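Local coordinates for putative uncharacterized protein (Methanosarcina barkeri str. Fusaro, PDB 3P43) that probably acts as a manganese-dependent phosphoesterase of the LigD 3'-phosphoesterase superfamily, trimming 3' ends of nucleic acid during DNA repair, at residues P30-Y44 / G96-F108. Residues are numbered along the deposited sequence; the frame is centred on the assembly and turned at random. Where two conformers were deposited one is given.
With MN (manganese (II) ion), chain B.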
loop_
_atom_site.group_PDB
_atom_site.type_symbol
_atom_site.label_atom_id
_atom_site.label_comp_id
_atom_site.label_asym_id
_atom_site.label_seq_id
_atom_site.Cartn_x
_atom_site.Cartn_y
_atom_site.Cartn_z
ATOM N N PRO A 30 -3.350 14.430 2.647
ATOM C CA PRO A 30 -3.717 13.028 2.855
ATOM C C PRO A 30 -2.427 12.252 3.073
ATOM O O PRO A 30 -1.380 12.704 2.623
ATOM C CB PRO A 30 -4.357 12.632 1.526
ATOM C CG PRO A 30 -3.773 13.543 0.539
ATOM C CD PRO A 30 -3.540 14.847 1.248
ATOM N N ILE A 31 -2.483 11.120 3.761
ATOM C CA ILE A 31 -1.252 10.414 4.080
ATOM C C ILE A 31 -1.187 9.023 3.460
ATOM O O ILE A 31 -2.207 8.444 3.094
ATOM C CB ILE A 31 -1.028 10.307 5.603
ATOM C CG1 ILE A 31 -1.986 9.292 6.223
ATOM C CG2 ILE A 31 -1.149 11.678 6.269
ATOM C CD1 ILE A 31 -1.823 9.153 7.713
ATOM N N PHE A 32 0.029 8.504 3.335
ATOM C CA PHE A 32 0.231 7.134 2.909
ATOM C C PHE A 32 1.103 6.471 3.956
ATOM O O PHE A 32 1.911 7.134 4.617
ATOM C CB PHE A 32 0.866 7.059 1.505
ATOM C CG PHE A 32 2.380 7.113 1.496
ATOM C CD1 PHE A 32 3.131 5.954 1.619
ATOM C CD2 PHE A 32 3.047 8.317 1.333
ATOM C CE1 PHE A 32 4.519 5.997 1.610
ATOM C CE2 PHE A 32 4.428 8.370 1.316
ATOM C CZ PHE A 32 5.170 7.210 1.456
ATOM N N VAL A 33 0.916 5.171 4.134
ATOM C CA VAL A 33 1.749 4.415 5.057
ATOM C C VAL A 33 2.117 3.080 4.430
ATOM O O VAL A 33 1.361 2.515 3.636
ATOM C CB VAL A 33 1.056 4.184 6.418
ATOM C CG1 VAL A 33 -0.094 3.215 6.268
ATOM C CG2 VAL A 33 2.055 3.670 7.456
ATOM N N VAL A 34 3.308 2.606 4.763
ATOM C CA VAL A 34 3.729 1.275 4.391
ATOM C C VAL A 34 4.097 0.544 5.677
ATOM O O VAL A 34 5.007 0.950 6.399
ATOM C CB VAL A 34 4.939 1.304 3.451
ATOM C CG1 VAL A 34 5.445 -0.114 3.206
ATOM C CG2 VAL A 34 4.589 1.990 2.143
ATOM N N GLN A 35 3.367 -0.522 5.969
ATOM C CA GLN A 35 3.653 -1.339 7.136
ATOM C C GLN A 35 4.179 -2.710 6.723
ATOM O O GLN A 35 3.531 -3.439 5.967
ATOM C CB GLN A 35 2.399 -1.482 8.008
ATOM C CG GLN A 35 2.174 -0.310 8.971
ATOM C CD GLN A 35 0.721 -0.157 9.375
ATOM O OE1 GLN A 35 -0.179 -0.513 8.618
ATOM N NE2 GLN A 35 0.483 0.388 10.568
ATOM N N ARG A 36 5.368 -3.045 7.207
ATOM C CA ARG A 36 5.883 -4.392 7.081
ATOM C C ARG A 36 5.078 -5.268 8.020
ATOM O O ARG A 36 5.036 -5.018 9.223
ATOM C CB ARG A 36 7.356 -4.448 7.464
ATOM C CG ARG A 36 8.019 -5.766 7.110
ATOM C CD ARG A 36 9.466 -5.793 7.547
ATOM N NE ARG A 36 9.601 -5.948 8.991
ATOM C CZ ARG A 36 10.580 -5.412 9.713
ATOM N NH1 ARG A 36 11.508 -4.672 9.126
ATOM N NH2 ARG A 36 10.627 -5.608 11.025
ATOM N N HIS A 37 4.431 -6.287 7.470
ATOM C CA HIS A 37 3.557 -7.139 8.263
ATOM C C HIS A 37 4.118 -8.555 8.322
ATOM O O HIS A 37 4.157 -9.254 7.315
ATOM C CB HIS A 37 2.146 -7.137 7.675
ATOM C CG HIS A 37 1.123 -7.786 8.550
ATOM N ND1 HIS A 37 -0.164 -8.042 8.127
ATOM C CD2 HIS A 37 1.194 -8.236 9.826
ATOM C CE1 HIS A 37 -0.840 -8.619 9.103
ATOM N NE2 HIS A 37 -0.040 -8.746 10.146
ATOM N N ASP A 38 4.573 -8.961 9.502
ATOM C CA ASP A 38 5.081 -10.312 9.709
ATOM C C ASP A 38 3.947 -11.233 10.154
ATOM O O ASP A 38 3.672 -11.357 11.343
ATOM C CB ASP A 38 6.195 -10.299 10.763
ATOM C CG ASP A 38 7.048 -11.564 10.733
ATOM O OD1 ASP A 38 6.721 -12.484 9.955
ATOM O OD2 ASP A 38 8.050 -11.633 11.482
ATOM N N ALA A 39 3.285 -11.871 9.198
ATOM C CA ALA A 39 2.134 -12.713 9.504
ATOM C C ALA A 39 2.427 -14.149 9.098
ATOM O O ALA A 39 3.459 -14.704 9.472
ATOM C CB ALA A 39 0.895 -12.194 8.785
ATOM N N ARG A 40 1.516 -14.750 8.336
ATOM C CA ARG A 40 1.764 -16.065 7.756
ATOM C C ARG A 40 3.077 -15.983 6.995
ATOM O O ARG A 40 3.997 -16.760 7.224
ATOM C CB ARG A 40 0.632 -16.455 6.805
ATOM C CG ARG A 40 -0.729 -16.549 7.464
ATOM C CD ARG A 40 -0.754 -17.649 8.512
ATOM N NE ARG A 40 -0.767 -18.982 7.912
ATOM C CZ ARG A 40 -0.681 -20.114 8.605
ATOM N NH1 ARG A 40 -0.569 -20.079 9.926
ATOM N NH2 ARG A 40 -0.702 -21.281 7.975
ATOM N N LYS A 41 3.157 -15.017 6.092
ATOM C CA LYS A 41 4.404 -14.710 5.423
ATOM C C LYS A 41 4.734 -13.263 5.715
ATOM O O LYS A 41 3.864 -12.488 6.126
ATOM C CB LYS A 41 4.255 -14.888 3.914
ATOM C CG LYS A 41 3.195 -15.893 3.520
ATOM C CD LYS A 41 3.813 -17.203 3.073
ATOM C CE LYS A 41 4.608 -17.024 1.789
ATOM N NZ LYS A 41 5.025 -18.335 1.214
ATOM N N LEU A 42 5.990 -12.893 5.510
ATOM C CA LEU A 42 6.399 -11.503 5.605
ATOM C C LEU A 42 5.952 -10.788 4.332
ATOM O O LEU A 42 6.268 -11.233 3.228
ATOM C CB LEU A 42 7.922 -11.418 5.761
ATOM C CG LEU A 42 8.571 -10.092 6.168
ATOM C CD1 LEU A 42 8.397 -9.014 5.094
ATOM C CD2 LEU A 42 8.031 -9.629 7.523
ATOM N N HIS A 43 5.217 -9.693 4.488
ATOM C CA HIS A 43 4.792 -8.890 3.345
ATOM C C HIS A 43 4.662 -7.432 3.752
ATOM O O HIS A 43 4.894 -7.078 4.906
ATOM C CB HIS A 43 3.469 -9.398 2.777
ATOM C CG HIS A 43 2.326 -9.279 3.731
ATOM N ND1 HIS A 43 2.052 -10.237 4.683
ATOM C CD2 HIS A 43 1.387 -8.318 3.883
ATOM C CE1 HIS A 43 0.992 -9.870 5.380
ATOM N NE2 HIS A 43 0.568 -8.712 4.912
ATOM N N TYR A 44 4.302 -6.585 2.798
ATOM C CA TYR A 44 4.180 -5.166 3.073
ATOM C C TYR A 44 2.787 -4.682 2.744
ATOM O O TYR A 44 2.262 -4.936 1.660
ATOM C CB TYR A 44 5.234 -4.370 2.302
ATOM C CG TYR A 44 6.638 -4.592 2.819
ATOM C CD1 TYR A 44 7.260 -3.645 3.623
ATOM C CD2 TYR A 44 7.339 -5.756 2.512
ATOM C CE1 TYR A 44 8.539 -3.843 4.108
ATOM C CE2 TYR A 44 8.626 -5.965 2.993
ATOM C CZ TYR A 44 9.220 -5.005 3.790
ATOM O OH TYR A 44 10.493 -5.194 4.273
ATOM N N GLY A 96 -5.464 -9.378 10.522
ATOM C CA GLY A 96 -4.250 -8.590 10.593
ATOM C C GLY A 96 -3.287 -9.092 11.651
ATOM O O GLY A 96 -2.305 -8.419 11.963
ATOM N N ALA A 97 -3.567 -10.270 12.204
ATOM C CA ALA A 97 -2.685 -10.876 13.207
ATOM C C ALA A 97 -1.236 -10.875 12.734
ATOM O O ALA A 97 -0.961 -11.129 11.561
ATOM C CB ALA A 97 -3.130 -12.297 13.530
ATOM N N GLY A 98 -0.315 -10.580 13.649
ATOM C CA GLY A 98 1.103 -10.585 13.337
ATOM C C GLY A 98 1.828 -9.346 13.825
ATOM O O GLY A 98 1.246 -8.495 14.493
ATOM N N LYS A 99 3.108 -9.253 13.487
ATOM C CA LYS A 99 3.937 -8.123 13.876
ATOM C C LYS A 99 3.859 -7.015 12.833
ATOM O O LYS A 99 3.998 -7.267 11.633
ATOM C CB LYS A 99 5.385 -8.575 14.048
ATOM C CG LYS A 99 5.552 -9.690 15.076
ATOM C CD LYS A 99 6.909 -10.362 14.952
ATOM C CE LYS A 99 7.107 -11.417 16.029
ATOM N NZ LYS A 99 6.934 -10.819 17.387
ATOM N N VAL A 100 3.650 -5.788 13.295
ATOM C CA VAL A 100 3.492 -4.653 12.394
ATOM C C VAL A 100 4.530 -3.575 12.681
ATOM O O VAL A 100 4.676 -3.135 13.817
ATOM C CB VAL A 100 2.090 -4.028 12.523
ATOM C CG1 VAL A 100 1.957 -2.794 11.620
ATOM C CG2 VAL A 100 1.010 -5.063 12.211
ATOM N N GLU A 101 5.246 -3.152 11.645
ATOM C CA GLU A 101 6.215 -2.065 11.775
ATOM C C GLU A 101 6.047 -1.043 10.659
ATOM O O GLU A 101 5.768 -1.400 9.514
ATOM C CB GLU A 101 7.648 -2.599 11.767
ATOM C CG GLU A 101 8.702 -1.494 11.834
ATOM C CD GLU A 101 10.106 -2.031 12.023
ATOM O OE1 GLU A 101 10.692 -2.517 11.032
ATOM O OE2 GLU A 101 10.623 -1.969 13.160
ATOM N N ILE A 102 6.218 0.232 10.993
ATOM C CA ILE A 102 6.133 1.281 9.990
ATOM C C ILE A 102 7.411 1.262 9.173
ATOM O O ILE A 102 8.485 1.556 9.695
ATOM C CB ILE A 102 5.966 2.680 10.609
ATOM C CG1 ILE A 102 4.776 2.714 11.568
ATOM C CG2 ILE A 102 5.767 3.718 9.509
ATOM C CD1 ILE A 102 3.450 2.819 10.876
ATOM N N TRP A 103 7.286 0.904 7.896
ATOM C CA TRP A 103 8.417 0.871 6.976
ATOM C C TRP A 103 8.632 2.222 6.303
ATOM O O TRP A 103 9.769 2.655 6.116
ATOM C CB TRP A 103 8.201 -0.206 5.923
ATOM C CG TRP A 103 9.352 -0.394 4.974
ATOM C CD1 TRP A 103 10.498 -1.098 5.208
ATOM C CD2 TRP A 103 9.450 0.092 3.625
ATOM N NE1 TRP A 103 11.307 -1.069 4.099
ATOM C CE2 TRP A 103 10.686 -0.347 3.114
ATOM C CE3 TRP A 103 8.616 0.861 2.807
ATOM C CZ2 TRP A 103 11.110 -0.039 1.824
ATOM C CZ3 TRP A 103 9.038 1.162 1.523
ATOM C CH2 TRP A 103 10.270 0.712 1.045
ATOM N N ASP A 104 7.538 2.879 5.924
ATOM C CA ASP A 104 7.607 4.247 5.425
ATOM C C ASP A 104 6.308 4.973 5.750
ATOM O O ASP A 104 5.282 4.351 6.026
ATOM C CB ASP A 104 7.865 4.280 3.914
ATOM C CG ASP A 104 8.331 5.651 3.425
ATOM O OD1 ASP A 104 8.742 6.486 4.254
ATOM O OD2 ASP A 104 8.295 5.894 2.204
ATOM N N ARG A 105 6.356 6.295 5.710
ATOM C CA ARG A 105 5.192 7.099 6.035
ATOM C C ARG A 105 5.330 8.486 5.422
ATOM O O ARG A 105 6.409 9.076 5.432
ATOM C CB ARG A 105 5.030 7.200 7.555
ATOM C CG ARG A 105 3.717 7.825 7.985
ATOM C CD ARG A 105 3.777 8.353 9.403
ATOM N NE ARG A 105 2.643 9.234 9.661
ATOM C CZ ARG A 105 1.447 8.807 10.046
ATOM N NH1 ARG A 105 1.240 7.512 10.232
ATOM N NH2 ARG A 105 0.463 9.675 10.249
ATOM N N GLY A 106 4.240 9.011 4.879
ATOM C CA GLY A 106 4.309 10.324 4.282
ATOM C C GLY A 106 2.959 10.851 3.863
ATOM O O GLY A 106 1.920 10.396 4.337
ATOM N N THR A 107 2.989 11.823 2.964
ATOM C CA THR A 107 1.782 12.367 2.367
ATOM C C THR A 107 1.859 12.119 0.874
ATOM O O THR A 107 2.896 11.698 0.354
ATOM C CB THR A 107 1.674 13.874 2.601
ATOM O OG1 THR A 107 2.864 14.512 2.126
ATOM C CG2 THR A 107 1.495 14.176 4.096
ATOM N N PHE A 108 0.760 12.376 0.182
ATOM C CA PHE A 108 0.733 12.173 -1.254
ATOM C C PHE A 108 -0.266 13.095 -1.933
ATOM O O PHE A 108 -1.201 13.586 -1.299
ATOM C CB PHE A 108 0.428 10.709 -1.584
ATOM C CG PHE A 108 -0.987 10.300 -1.310
ATOM C CD1 PHE A 108 -1.937 10.322 -2.322
ATOM C CD2 PHE A 108 -1.371 9.882 -0.046
ATOM C CE1 PHE A 108 -3.242 9.936 -2.078
ATOM C CE2 PHE A 108 -2.677 9.493 0.204
ATOM C CZ PHE A 108 -3.614 9.524 -0.815
HETATM MN MN MN B . -1.041 -7.522 5.954
HETATM O O HOH W 1 12.039 -4.382 13.282
#
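With CG trans to the backbone N in both Trp-103 (chi1 -176°) and His-37 (chi1 -170°), the indole swings over against Val-34 and the imidazole leans toward 96-98. The antiparallel strands 31-38 and 98-108 of the beta barrel carry these groups, and a classic beta bulge interrupts their pairing: Val-34 O accepts from both Trp-103 N at 2.7 Å and Asp-104 N at 3.2 Å. As the extra residue of the bulge, Trp-103 points its CB toward the partner strand; Val-34 CG1 packs 3.3 Å from Trp-103 CE3, and the edge of Tyr-44 meets the face of the five-membered ring in a T-shaped stack, planes 75° apart. Replacing Trp-103 by an alanine would probably deprive Tyr-44 of its aromatic partner and open a gap beside Val-34. The long side chains of Arg-36 and Glu-101 lie side by side in a salt bridge, and a water joins Arg-36 NH2 to Glu-101 OE2. Gly-106 suits its place because a side chain would strike the Phe-32 ring. His-37 suits its place because its ring has two nitrogens: ND1 binds manganese with His-43 and Asp-45. On its other side, His-37 NE2 donates to Ala-97 O at 2.9 Å, from well above the carbonyl plane.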